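Local coordinates for ileal bile acid-binding protein (Danio rerio, PDB 3ELX) that binds bile acids such as cholate, and probably fatty acids, as a cytoplasmic lipid carrier, at residues A[109-117]-A[126-134]. Sequence-based numbering, arbitrary orientation.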
loop_
_atom_site.group_PDB
_atom_site.type_symbol
_atom_site.label_atom_id
_atom_site.label_comp_id
_atom_site.label_asym_id
_atom_site.label_seq_id
_atom_site.Cartn_x
_atom_site.Cartn_y
_atom_site.Cartn_z
ATOM N N GLY A 109 7.098 15.420 0.741
ATOM C CA GLY A 109 8.517 15.696 0.964
ATOM C C GLY A 109 9.418 14.796 0.139
ATOM O O GLY A 109 10.504 14.406 0.585
ATOM N N GLY A 110 8.956 14.465 -1.065
ATOM C CA GLY A 110 9.696 13.626 -1.995
ATOM C C GLY A 110 9.650 12.138 -1.689
ATOM O O GLY A 110 10.285 11.348 -2.390
ATOM N N LYS A 111 8.906 11.765 -0.647
ATOM C CA LYS A 111 8.803 10.364 -0.215
ATOM C C LYS A 111 7.403 9.826 -0.471
ATOM O O LYS A 111 6.437 10.584 -0.455
ATOM C CB LYS A 111 9.098 10.219 1.276
ATOM C CG LYS A 111 10.285 11.012 1.781
ATOM C CD LYS A 111 11.552 10.242 1.638
ATOM C CE LYS A 111 12.673 11.033 2.282
ATOM N NZ LYS A 111 13.637 10.142 2.945
ATOM N N LEU A 112 7.306 8.520 -0.692
ATOM C CA LEU A 112 6.014 7.844 -0.828
ATOM C C LEU A 112 5.523 7.476 0.564
ATOM O O LEU A 112 6.157 6.683 1.255
ATOM C CB LEU A 112 6.161 6.588 -1.696
ATOM C CG LEU A 112 4.929 5.697 -1.883
ATOM C CD1 LEU A 112 3.868 6.419 -2.656
ATOM C CD2 LEU A 112 5.308 4.385 -2.571
ATOM N N VAL A 113 4.399 8.062 0.984
ATOM C CA VAL A 113 3.870 7.813 2.319
ATOM C C VAL A 113 2.545 7.080 2.223
ATOM O O VAL A 113 1.584 7.606 1.663
ATOM C CB VAL A 113 3.673 9.119 3.109
ATOM C CG1 VAL A 113 3.198 8.796 4.520
ATOM C CG2 VAL A 113 4.988 9.924 3.159
ATOM N N GLU A 114 2.513 5.875 2.780
ATOM C CA GLU A 114 1.370 4.976 2.658
ATOM C C GLU A 114 0.807 4.684 4.036
ATOM O O GLU A 114 1.518 4.180 4.902
ATOM C CB GLU A 114 1.791 3.682 1.979
ATOM C CG GLU A 114 2.268 3.886 0.559
ATOM C CD GLU A 114 2.738 2.597 -0.074
ATOM O OE1 GLU A 114 1.884 1.842 -0.587
ATOM O OE2 GLU A 114 3.959 2.340 -0.052
ATOM N N THR A 115 -0.463 5.026 4.241
ATOM C CA THR A 115 -1.092 4.858 5.551
ATOM C C THR A 115 -2.238 3.850 5.443
ATOM O O THR A 115 -3.183 4.063 4.669
ATOM C CB THR A 115 -1.630 6.202 6.072
ATOM O OG1 THR A 115 -0.578 7.174 6.128
ATOM C CG2 THR A 115 -2.267 6.041 7.463
ATOM N N SER A 116 -2.156 2.772 6.224
ATOM C CA SER A 116 -3.209 1.758 6.271
ATOM C C SER A 116 -3.925 1.875 7.616
ATOM O O SER A 116 -3.292 1.836 8.672
ATOM C CB SER A 116 -2.627 0.351 6.102
ATOM O OG SER A 116 -1.746 0.256 4.992
ATOM N N THR A 117 -5.246 2.019 7.573
ATOM C CA THR A 117 -6.028 2.274 8.775
ATOM C C THR A 117 -7.057 1.168 8.939
ATOM O O THR A 117 -7.925 0.980 8.086
ATOM C CB THR A 117 -6.716 3.638 8.663
ATOM O OG1 THR A 117 -5.708 4.635 8.450
ATOM C CG2 THR A 117 -7.520 3.962 9.927
ATOM N N VAL A 126 -3.019 1.656 12.947
ATOM C CA VAL A 126 -2.556 2.399 11.781
ATOM C C VAL A 126 -1.111 2.028 11.452
ATOM O O VAL A 126 -0.218 2.115 12.312
ATOM C CB VAL A 126 -2.641 3.923 12.006
ATOM C CG1 VAL A 126 -2.179 4.673 10.761
ATOM C CG2 VAL A 126 -4.062 4.342 12.370
ATOM N N LEU A 127 -0.901 1.595 10.217
ATOM C CA LEU A 127 0.432 1.358 9.684
ATOM C C LEU A 127 0.808 2.527 8.774
ATOM O O LEU A 127 0.072 2.857 7.843
ATOM C CB LEU A 127 0.466 0.052 8.893
ATOM C CG LEU A 127 1.662 -0.217 7.981
ATOM C CD1 LEU A 127 2.969 -0.314 8.765
ATOM C CD2 LEU A 127 1.412 -1.492 7.168
ATOM N N VAL A 128 1.940 3.159 9.066
ATOM C CA VAL A 128 2.474 4.201 8.197
ATOM C C VAL A 128 3.815 3.749 7.639
ATOM O O VAL A 128 4.754 3.509 8.390
ATOM C CB VAL A 128 2.677 5.546 8.936
ATOM C CG1 VAL A 128 3.156 6.619 7.957
ATOM C CG2 VAL A 128 1.399 6.000 9.649
ATOM N N ARG A 129 3.887 3.625 6.318
ATOM C CA ARG A 129 5.128 3.249 5.640
ATOM C C ARG A 129 5.624 4.419 4.816
ATOM O O ARG A 129 4.855 5.029 4.082
ATOM C CB ARG A 129 4.890 2.053 4.717
ATOM C CG ARG A 129 4.550 0.746 5.428
ATOM C CD ARG A 129 4.530 -0.459 4.462
ATOM N NE ARG A 129 5.550 -0.335 3.426
ATOM C CZ ARG A 129 5.308 0.017 2.165
ATOM N NH1 ARG A 129 4.069 0.253 1.754
ATOM N NH2 ARG A 129 6.309 0.123 1.308
ATOM N N THR A 130 6.912 4.735 4.935
ATOM C CA THR A 130 7.504 5.821 4.173
ATOM C C THR A 130 8.625 5.219 3.339
ATOM O O THR A 130 9.507 4.567 3.886
ATOM C CB THR A 130 8.076 6.903 5.105
ATOM O OG1 THR A 130 7.017 7.438 5.910
ATOM C CG2 THR A 130 8.720 8.026 4.291
ATOM N N SER A 131 8.568 5.436 2.026
ATOM C CA SER A 131 9.547 4.869 1.092
ATOM C C SER A 131 10.292 5.963 0.360
ATOM O O SER A 131 9.715 7.006 0.036
ATOM C CB SER A 131 8.833 3.974 0.058
ATOM O OG SER A 131 8.125 2.900 0.660
ATOM N N LYS A 132 11.578 5.718 0.108
ATOM C CA LYS A 132 12.415 6.623 -0.671
ATOM C C LYS A 132 12.595 6.087 -2.085
ATOM O O LYS A 132 12.516 4.880 -2.324
ATOM C CB LYS A 132 13.780 6.816 0.006
ATOM C CG LYS A 132 14.616 5.548 0.120
ATOM C CD LYS A 132 15.985 5.826 0.733
ATOM C CE LYS A 132 16.816 4.545 0.740
ATOM N NZ LYS A 132 18.093 4.684 1.503
ATOM N N LYS A 133 12.843 6.988 -3.025
ATOM C CA LYS A 133 13.133 6.587 -4.393
ATOM C C LYS A 133 14.483 5.890 -4.432
ATOM O O LYS A 133 15.469 6.394 -3.879
ATOM C CB LYS A 133 13.149 7.824 -5.279
ATOM C CG LYS A 133 13.224 7.536 -6.753
ATOM C CD LYS A 133 13.049 8.821 -7.555
ATOM C CE LYS A 133 11.721 9.499 -7.264
ATOM N NZ LYS A 133 10.610 8.862 -8.004
ATOM N N VAL A 134 14.536 4.725 -5.075
ATOM C CA VAL A 134 15.808 3.984 -5.139
ATOM C C VAL A 134 16.339 3.848 -6.555
ATOM O O VAL A 134 17.402 3.290 -6.768
ATOM C CB VAL A 134 15.739 2.598 -4.450
ATOM C CG1 VAL A 134 15.590 2.768 -2.926
ATOM C CG2 VAL A 134 14.611 1.751 -5.038
HETATM O O HOH W 1 12.644 9.732 -2.143
HETATM O O HOH W 2 5.746 3.737 1.353
#
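Glu114 and Arg129 face each other as a hydrogen-bonded antiparallel pair, and their side chains run side by side into the buried interior. Both chains set CG beside the backbone N, anti to the carbonyl carbon, and a bend at chi3 of the arginine brings Arg129 NH1 to Glu114 OE2 at 2.8 Å. The salt bridge includes only a weak hydrogen bond, its N-H...O angle being 129°, and OE2 lies obliquely to the guanidinium, with carboxylate and guanidinium planes 76° apart. A water sits 2.7 Å from Glu114 OE2, with Leu112 O and Ser131 OG also in hydrogen-bonding range. With an alanine at Glu114, the buried Arg129 would probably lose its carboxylate mate across the hairpin, and the water a neighbour. Arg129 NE and NH2 are bonded elsewhere, NH2 to Thr12 OG1 on strand 8-16. The frame is the C-terminal hairpin of the fatty-acid binding protein beta-barrel, strands 111-119 and 124-133. Six backbone bonds join the segments in pairs at Leu112–Ser131, Glu114–Arg129 and Ser116–Leu127. The inward row of these residues looks toward the cavity: Ser116 lies near Tyr101 and Glu114 near Gln55, both of which contact cholate when it is bound, though none is bound here. Along the opposite face, only partly shielded from solvent, contact is sparser. Thr115 CG2, set anti to the backbone N, touches Val126 CG1 at 3.6 Å, whereas Val113 CG1 and Val128 CG1 stay 4.1 Å apart. Toward the exposed Gly110, a water replaces direct pairing, donating to Gly110 O (2.9 Å) and accepting from Lys133 N.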